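PDB 5LHF: N-(5'-phosphoribosyl)anthranilate isomerase from Thermococcus kodakarensis, which catalyses the isomerisation of N-(5-phospho-beta-D-ribosyl)anthranilate to 1-(2-carboxyphenylamino)-1-deoxy-D-ribulose 5-phosphate, the third step of tryptophan synthesis from chorismate. Local coordinates for residues Phe5-Val11 / Ala24-Val30; Leu41-Ala45 / Asn69-Thr74. All blocks are in the same frame, centred on the assembly; numbering follows the deposited sequence.

From the N terminus the chain first lays down strand 5-9, returns through helix 14-20 and adds strand 26-30 beside it. Contact 1 closes this beta-alpha-beta loop and zips the first two strands of the eight-stranded TIM barrel. Next comes helix 41-50, then strand 55-59 and helix 64-74, whose last turns meet the start of helix 41-50 in contact 2, closing a second loop. The loops follow in series, neither nested nor crossed. Contact 1 belongs to the inner barrel and contact 2 to the helical shell, their centres about 17 Å apart. They still touch: Val29 CG2 packs 3.8 Å from Ala44 CB, where strand 26-30 backs onto helix 41-50.

Contact 1 (Phe5-Val11 / Ala24-Val30)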
ATOM      1  N   PHE A   5      -9.125  -3.657   6.989  1.00 19.63           N
ATOM      2  CA  PHE A   5      -7.695  -3.864   6.827  1.00 17.41           C
ATOM      3  C   PHE A   5      -6.987  -2.527   6.970  1.00 19.40           C
ATOM      4  O   PHE A   5      -7.347  -1.559   6.302  1.00 15.33           O
ATOM      5  CB  PHE A   5      -7.407  -4.497   5.459  1.00 17.82           C
ATOM      6  CG  PHE A   5      -5.944  -4.622   5.115  1.00 19.10           C
ATOM      7  CD1 PHE A   5      -5.217  -5.735   5.515  1.00 21.24           C
ATOM      8  CD2 PHE A   5      -5.316  -3.663   4.326  1.00 17.02           C
ATOM      9  CE1 PHE A   5      -3.886  -5.863   5.178  1.00 21.74           C
ATOM     10  CE2 PHE A   5      -3.978  -3.790   3.970  1.00 16.35           C
ATOM     11  CZ  PHE A   5      -3.260  -4.894   4.398  1.00 21.13           C
ATOM     12  N   VAL A   6      -6.002  -2.462   7.853  1.00 14.43           N
ATOM     13  CA  VAL A   6      -5.201  -1.256   8.029  1.00  7.67           C
ATOM     14  C   VAL A   6      -3.738  -1.633   7.885  1.00  8.99           C
ATOM     15  O   VAL A   6      -3.256  -2.529   8.585  1.00 10.68           O
ATOM     16  CB  VAL A   6      -5.436  -0.602   9.400  1.00 14.89           C
ATOM     17  CG1 VAL A   6      -4.571   0.655   9.529  1.00 12.02           C
ATOM     18  CG2 VAL A   6      -6.931  -0.312   9.603  1.00 13.75           C
ATOM     19  N   LYS A   7      -3.035  -0.946   6.989  1.00 12.16           N
ATOM     20  CA  LYS A   7      -1.618  -1.184   6.758  1.00 10.85           C
ATOM     21  C   LYS A   7      -0.871   0.105   7.059  1.00  8.65           C
ATOM     22  O   LYS A   7      -1.275   1.173   6.591  1.00 11.06           O
ATOM     23  CB  LYS A   7      -1.364  -1.644   5.324  1.00 10.99           C
ATOM     24  CG  LYS A   7       0.120  -1.763   4.964  1.00 12.39           C
ATOM     25  CD  LYS A   7       0.314  -2.477   3.609  1.00 11.57           C
ATOM     26  CE  LYS A   7       1.730  -2.284   3.071  1.00 14.96           C
ATOM     27  NZ  LYS A   7       1.890  -0.981   2.328  1.00 14.47           N
ATOM     28  N   ILE A   8       0.171   0.021   7.888  1.00  7.53           N
ATOM     29  CA  ILE A   8       1.052   1.160   8.143  1.00 13.68           C
ATOM     30  C   ILE A   8       2.377   0.848   7.470  1.00 12.40           C
ATOM     31  O   ILE A   8       3.103  -0.070   7.883  1.00 14.89           O
ATOM     32  CB  ILE A   8       1.245   1.444   9.640  1.00 10.99           C
ATOM     33  CG1 ILE A   8      -0.091   1.838  10.294  1.00 11.71           C
ATOM     34  CG2 ILE A   8       2.287   2.540   9.832  1.00 11.65           C
ATOM     35  CD1 ILE A   8      -0.043   1.920  11.822  1.00 12.86           C
ATOM     36  N   CYS A   9       2.701   1.616   6.446  1.00 10.12           N
ATOM     37  CA  CYS A   9       3.798   1.279   5.549  1.00 11.12           C
ATOM     38  C   CYS A   9       5.056   2.048   5.937  1.00 15.08           C
ATOM     39  O   CYS A   9       4.998   3.088   6.599  1.00 14.92           O
ATOM     40  CB  CYS A   9       3.422   1.592   4.099  1.00 17.39           C
ATOM     41  SG  CYS A   9       4.630   0.971   2.890  1.00 21.47           S
ATOM     42  N   GLY A  10       6.204   1.501   5.536  1.00 10.89           N
ATOM     43  CA  GLY A  10       7.456   2.227   5.629  1.00 10.12           C
ATOM     44  C   GLY A  10       8.195   2.139   6.952  1.00 14.04           C
ATOM     45  O   GLY A  10       8.780   3.133   7.395  1.00 11.52           O
ATOM     46  N   VAL A  11       8.191   0.993   7.606  1.00 15.53           N
ATOM     47  CA  VAL A  11       8.967   0.876   8.837  1.00 12.66           C
ATOM     48  C   VAL A  11      10.433   0.703   8.476  1.00 16.08           C
ATOM     49  O   VAL A  11      10.782  -0.026   7.534  1.00 12.83           O
ATOM     50  CB  VAL A  11       8.454  -0.274   9.726  1.00 12.67           C
ATOM     51  CG1 VAL A  11       7.068   0.058  10.273  1.00 15.50           C
ATOM     52  CG2 VAL A  11       8.430  -1.596   8.945  1.00 21.43           C
ATOM     53  N   ALA A  24      -1.673  -2.395  13.480  1.00 13.20           N
ATOM     54  CA  ALA A  24      -1.995  -2.587  12.071  1.00 13.05           C
ATOM     55  C   ALA A  24      -2.210  -4.060  11.743  1.00 13.53           C
ATOM     56  O   ALA A  24      -1.659  -4.949  12.389  1.00 13.54           O
ATOM     57  CB  ALA A  24      -0.884  -2.024  11.163  1.00  9.65           C
ATOM     58  N   ASP A  25      -3.017  -4.311  10.711  1.00  9.76           N
ATOM     59  CA  ASP A  25      -3.119  -5.667  10.185  1.00  6.45           C
ATOM     60  C   ASP A  25      -1.913  -6.071   9.348  1.00 12.98           C
ATOM     61  O   ASP A  25      -1.668  -7.271   9.186  1.00 13.88           O
ATOM     62  CB  ASP A  25      -4.385  -5.787   9.356  1.00 11.82           C
ATOM     63  CG  ASP A  25      -5.616  -5.472  10.167  1.00 18.86           C
ATOM     64  OD1 ASP A  25      -5.886  -6.249  11.095  1.00 17.34           O
ATOM     65  OD2 ASP A  25      -6.298  -4.461   9.880  1.00 16.84           O
ATOM     66  N   ALA A  26      -1.160  -5.102   8.827  1.00  9.97           N
ATOM     67  CA  ALA A  26      -0.017  -5.370   7.966  1.00 11.70           C
ATOM     68  C   ALA A  26       0.891  -4.156   7.996  1.00 15.01           C
ATOM     69  O   ALA A  26       0.459  -3.045   8.321  1.00  9.18           O
ATOM     70  CB  ALA A  26      -0.429  -5.675   6.515  1.00 14.06           C
ATOM     71  N   THR A  27       2.146  -4.376   7.631  1.00 11.89           N
ATOM     72  CA  THR A  27       3.088  -3.276   7.479  1.00 10.49           C
ATOM     73  C   THR A  27       3.887  -3.511   6.200  1.00  9.64           C
ATOM     74  O   THR A  27       3.570  -4.394   5.394  1.00 10.42           O
ATOM     75  CB  THR A  27       3.960  -3.137   8.740  1.00 11.89           C
ATOM     76  OG1 THR A  27       4.712  -1.913   8.675  1.00  9.02           O
ATOM     77  CG2 THR A  27       4.905  -4.324   8.893  1.00 13.36           C
ATOM     78  N   GLY A  28       4.891  -2.675   5.986  1.00  8.27           N
ATOM     79  CA  GLY A  28       5.673  -2.736   4.764  1.00  6.76           C
ATOM     80  C   GLY A  28       7.043  -2.146   4.979  1.00 11.58           C
ATOM     81  O   GLY A  28       7.214  -1.210   5.766  1.00 11.57           O
ATOM     82  N   VAL A  29       8.031  -2.694   4.265  1.00  7.62           N
ATOM     83  CA  VAL A  29       9.388  -2.166   4.298  1.00  7.25           C
ATOM     84  C   VAL A  29       9.825  -1.870   2.865  1.00  9.66           C
ATOM     85  O   VAL A  29       9.644  -2.704   1.971  1.00 11.85           O
ATOM     86  CB  VAL A  29      10.361  -3.129   5.017  1.00 12.05           C
ATOM     87  CG1 VAL A  29      10.391  -4.514   4.339  1.00 10.85           C
ATOM     88  CG2 VAL A  29      11.750  -2.531   5.018  1.00 11.12           C
ATOM     89  N   VAL A  30      10.376  -0.674   2.641  1.00 13.06           N
ATOM     90  CA  VAL A  30      10.632  -0.176   1.291  1.00  9.77           C
ATOM     91  C   VAL A  30      12.084  -0.455   0.909  1.00  9.63           C
ATOM     92  O   VAL A  30      13.007  -0.165   1.678  1.00 11.83           O
ATOM     93  CB  VAL A  30      10.318   1.327   1.186  1.00  9.18           C
ATOM     94  CG1 VAL A  30      10.669   1.855  -0.222  1.00 10.58           C
ATOM     95  CG2 VAL A  30       8.841   1.592   1.541  1.00 10.86           C
TER
HETATM   96  O   HOH W   1      10.641   1.141   4.904  1.00  8.92           O
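Parallel strand pairing joins Phe5-Val11 to Ala24-Val30, which carry the first two strands of the TIM barrel, linked by the right-handed beta-alpha-beta crossover through helix 14-20. The short strand axes approach to 4.7 Å at 25°. Near the start of the pair, Val6 is gripped at both its backbone N and its O: the N gives a hydrogen bond to the anti lone pair of Asp25 OD2 (2.9 Å), while the O takes Asp25 N in the carbonyl plane. The Asp25 CB and Ala26 CB atoms lie obliquely against the Phe5 ring, with Phe5 CZ 3.6 Å from Ala26 CB. Lys7 runs past Ala26 O into the barrel, where its NZ forms a salt bridge with Asp183 and a hydrogen bond to Gln80.

Further on, a side chain replaces a backbone rung. Thr27 OG1 stands anti to its own N (chi1 -170°) and donates to Ile8 O at 2.6 Å, almost straight down the carbonyl bond, whereas buried Gly28 N finds no partner. At the turn, Gly28 O accepts two donors: Gly10 N comes from above the carbonyl plane, and Val11 N lies nearly in line with the C=O bond, 3.0 Å from Gly28 O.

Contact 2 (Leu41-Ala45 / Asn69-Thr74); sequences LKTAA and NAVEKT
Leu41 plugs into the side of helix 64-74 as a knob-into-hole, joining two neighbouring helices of the TIM-barrel shell. The segments 41-45 and 69-74 cross at -51° with axes 9.2 Å apart, and the hole is framed by Asn69, Ala70, Lys73 and Thr74. The two branches of Leu41 divide it. On the inner side CD2 meets Ala70 CB at 4.0 Å and the Thr74 methyl at a similar distance; here Ala70 and Thr74 also rest on Leu57 of strand 55-59. One turn further along helix 41-50, Ala45 CB rests against the backbone, 3.8 Å from Thr74 CA.

Thr74 is held by a bond to its own helix: with chi1 at 61°, OG1 lies between its own N and carbonyl carbon and bonds back to Ala70 O at 2.6 Å, while CG2 is turned to Leu41. Thr74 N reaches that same Ala70 O from the opposite face of its plane. Replacing Thr74 with a serine would probably open a gap beside Leu41 CD2, since the methyl that fills it would be gone.

The outer side is more open to solvent and more polar. Leu41 CD1 lies against Asn69 ND2 and the CB of exposed Lys73, whose chain, bent at chi2 (-68°) and again at chi4, leads away and brings its NZ to Asn69 OD1 within the same helix. No direct hydrogen bond spans the two segments; at the far end from Leu41 one water bridges them, donating to both Ala45 O and Thr74 O at 2.8 Å each.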
ATOM      1  N   LEU A  41      18.639  -4.067   1.595  1.00 15.07           N
ATOM      2  CA  LEU A  41      18.018  -5.406   1.621  1.00 13.87           C
ATOM      3  C   LEU A  41      18.316  -6.150   2.913  1.00 13.55           C
ATOM      4  O   LEU A  41      17.441  -6.832   3.444  1.00 21.53           O
ATOM      5  CB  LEU A  41      18.482  -6.236   0.420  1.00 14.61           C
ATOM      6  CG  LEU A  41      17.902  -5.932  -0.958  1.00 17.00           C
ATOM      7  CD1 LEU A  41      18.364  -6.971  -1.979  1.00 19.49           C
ATOM      8  CD2 LEU A  41      16.396  -5.863  -0.929  1.00 16.24           C
ATOM      9  N   LYS A  42      19.561  -6.079   3.416  1.00  9.83           N
ATOM     10  CA  LYS A  42      19.842  -6.801   4.653  1.00 10.41           C
ATOM     11  C   LYS A  42      19.002  -6.261   5.807  1.00 12.25           C
ATOM     12  O   LYS A  42      18.541  -7.027   6.668  1.00 17.54           O
ATOM     13  CB  LYS A  42      21.331  -6.711   4.999  1.00 16.50           C
ATOM     14  CG  LYS A  42      21.684  -7.518   6.212  1.00 30.60           C
ATOM     15  CD  LYS A  42      22.993  -7.073   6.815  1.00 47.52           C
ATOM     16  CE  LYS A  42      23.780  -8.261   7.274  1.00 55.48           C
ATOM     17  NZ  LYS A  42      23.408  -8.683   8.612  1.00 60.36           N
ATOM     18  N   THR A  43      18.822  -4.942   5.860  1.00 16.01           N
ATOM     19  CA  THR A  43      18.008  -4.366   6.924  1.00 20.67           C
ATOM     20  C   THR A  43      16.559  -4.811   6.787  1.00 18.54           C
ATOM     21  O   THR A  43      15.913  -5.162   7.783  1.00 19.83           O
ATOM     22  CB  THR A  43      18.112  -2.837   6.905  1.00 21.56           C
ATOM     23  OG1 THR A  43      19.483  -2.447   7.059  1.00 25.00           O
ATOM     24  CG2 THR A  43      17.292  -2.231   8.028  1.00 19.69           C
ATOM     25  N   ALA A  44      16.039  -4.819   5.554  1.00 15.60           N
ATOM     26  CA  ALA A  44      14.684  -5.317   5.324  1.00 17.22           C
ATOM     27  C   ALA A  44      14.571  -6.791   5.691  1.00 14.86           C
ATOM     28  O   ALA A  44      13.555  -7.229   6.243  1.00 14.30           O
ATOM     29  CB  ALA A  44      14.288  -5.107   3.862  1.00 15.47           C
ATOM     30  N   ALA A  45      15.601  -7.582   5.377  1.00 15.95           N
ATOM     31  CA  ALA A  45      15.566  -8.998   5.725  1.00 17.38           C
ATOM     32  C   ALA A  45      15.425  -9.196   7.234  1.00 17.27           C
ATOM     33  O   ALA A  45      14.743 -10.122   7.691  1.00 16.65           O
ATOM     34  CB  ALA A  45      16.824  -9.686   5.191  1.00 19.91           C
ATOM     35  N   ASN A  69      15.761 -11.363  -7.073  1.00 10.12           N
ATOM     36  CA  ASN A  69      16.900 -11.186  -6.183  1.00 15.60           C
ATOM     37  C   ASN A  69      16.458 -10.690  -4.811  1.00 12.84           C
ATOM     38  O   ASN A  69      16.946 -11.165  -3.777  1.00 12.04           O
ATOM     39  CB  ASN A  69      17.900 -10.196  -6.784  1.00 13.19           C
ATOM     40  CG  ASN A  69      19.038  -9.897  -5.825  1.00 19.04           C
ATOM     41  OD1 ASN A  69      19.891 -10.759  -5.582  1.00 16.94           O
ATOM     42  ND2 ASN A  69      19.037  -8.692  -5.239  1.00 15.58           N
ATOM     43  N   ALA A  70      15.544  -9.723  -4.779  1.00 13.96           N
ATOM     44  CA  ALA A  70      15.161  -9.150  -3.495  1.00 11.08           C
ATOM     45  C   ALA A  70      14.364 -10.149  -2.664  1.00 13.19           C
ATOM     46  O   ALA A  70      14.502 -10.188  -1.439  1.00 12.79           O
ATOM     47  CB  ALA A  70      14.376  -7.854  -3.707  1.00  9.24           C
ATOM     48  N   VAL A  71      13.547 -10.982  -3.316  1.00  9.98           N
ATOM     49  CA  VAL A  71      12.810 -12.013  -2.583  1.00 13.09           C
ATOM     50  C   VAL A  71      13.766 -13.072  -2.036  1.00 12.08           C
ATOM     51  O   VAL A  71      13.624 -13.524  -0.890  1.00 14.29           O
ATOM     52  CB  VAL A  71      11.716 -12.621  -3.480  1.00 12.81           C
ATOM     53  CG1 VAL A  71      11.009 -13.767  -2.801  1.00 12.33           C
ATOM     54  CG2 VAL A  71      10.688 -11.545  -3.820  1.00 12.03           C
ATOM     55  N   GLU A  72      14.746 -13.496  -2.840  1.00 10.34           N
ATOM     56  CA  GLU A  72      15.722 -14.468  -2.342  1.00 11.53           C
ATOM     57  C   GLU A  72      16.488 -13.928  -1.146  1.00 16.80           C
ATOM     58  O   GLU A  72      16.745 -14.663  -0.184  1.00 15.81           O
ATOM     59  CB  GLU A  72      16.717 -14.865  -3.440  1.00 12.86           C
ATOM     60  CG  GLU A  72      16.083 -15.543  -4.609  1.00 15.81           C
ATOM     61  CD  GLU A  72      17.075 -15.842  -5.722  1.00 27.89           C
ATOM     62  OE1 GLU A  72      16.636 -16.356  -6.775  1.00 22.10           O
ATOM     63  OE2 GLU A  72      18.283 -15.559  -5.541  1.00 35.50           O
ATOM     64  N   LYS A  73      16.892 -12.652  -1.196  1.00 11.81           N
ATOM     65  CA  LYS A  73      17.746 -12.118  -0.135  1.00 10.27           C
ATOM     66  C   LYS A  73      16.957 -11.845   1.149  1.00 16.07           C
ATOM     67  O   LYS A  73      17.503 -11.983   2.253  1.00 15.85           O
ATOM     68  CB  LYS A  73      18.438 -10.829  -0.601  1.00 12.06           C
ATOM     69  CG  LYS A  73      19.436 -11.024  -1.746  1.00 20.05           C
ATOM     70  CD  LYS A  73      20.662 -11.811  -1.289  1.00 23.20           C
ATOM     71  CE  LYS A  73      21.847 -11.609  -2.235  1.00 29.65           C
ATOM     72  NZ  LYS A  73      21.487 -11.909  -3.660  1.00 29.52           N
ATOM     73  N   THR A  74      15.687 -11.459   1.030  1.00 13.80           N
ATOM     74  CA  THR A  74      14.913 -11.037   2.196  1.00 17.09           C
ATOM     75  C   THR A  74      14.002 -12.115   2.770  1.00 19.89           C
ATOM     76  O   THR A  74      13.548 -11.974   3.911  1.00 21.02           O
ATOM     77  CB  THR A  74      14.036  -9.827   1.860  1.00 17.80           C
ATOM     78  OG1 THR A  74      13.123 -10.185   0.811  1.00 14.09           O
ATOM     79  CG2 THR A  74      14.898  -8.643   1.417  1.00 17.08           C
TER
HETATM   80  O   HOH W   2      14.288 -12.610   6.542  1.00 22.07           O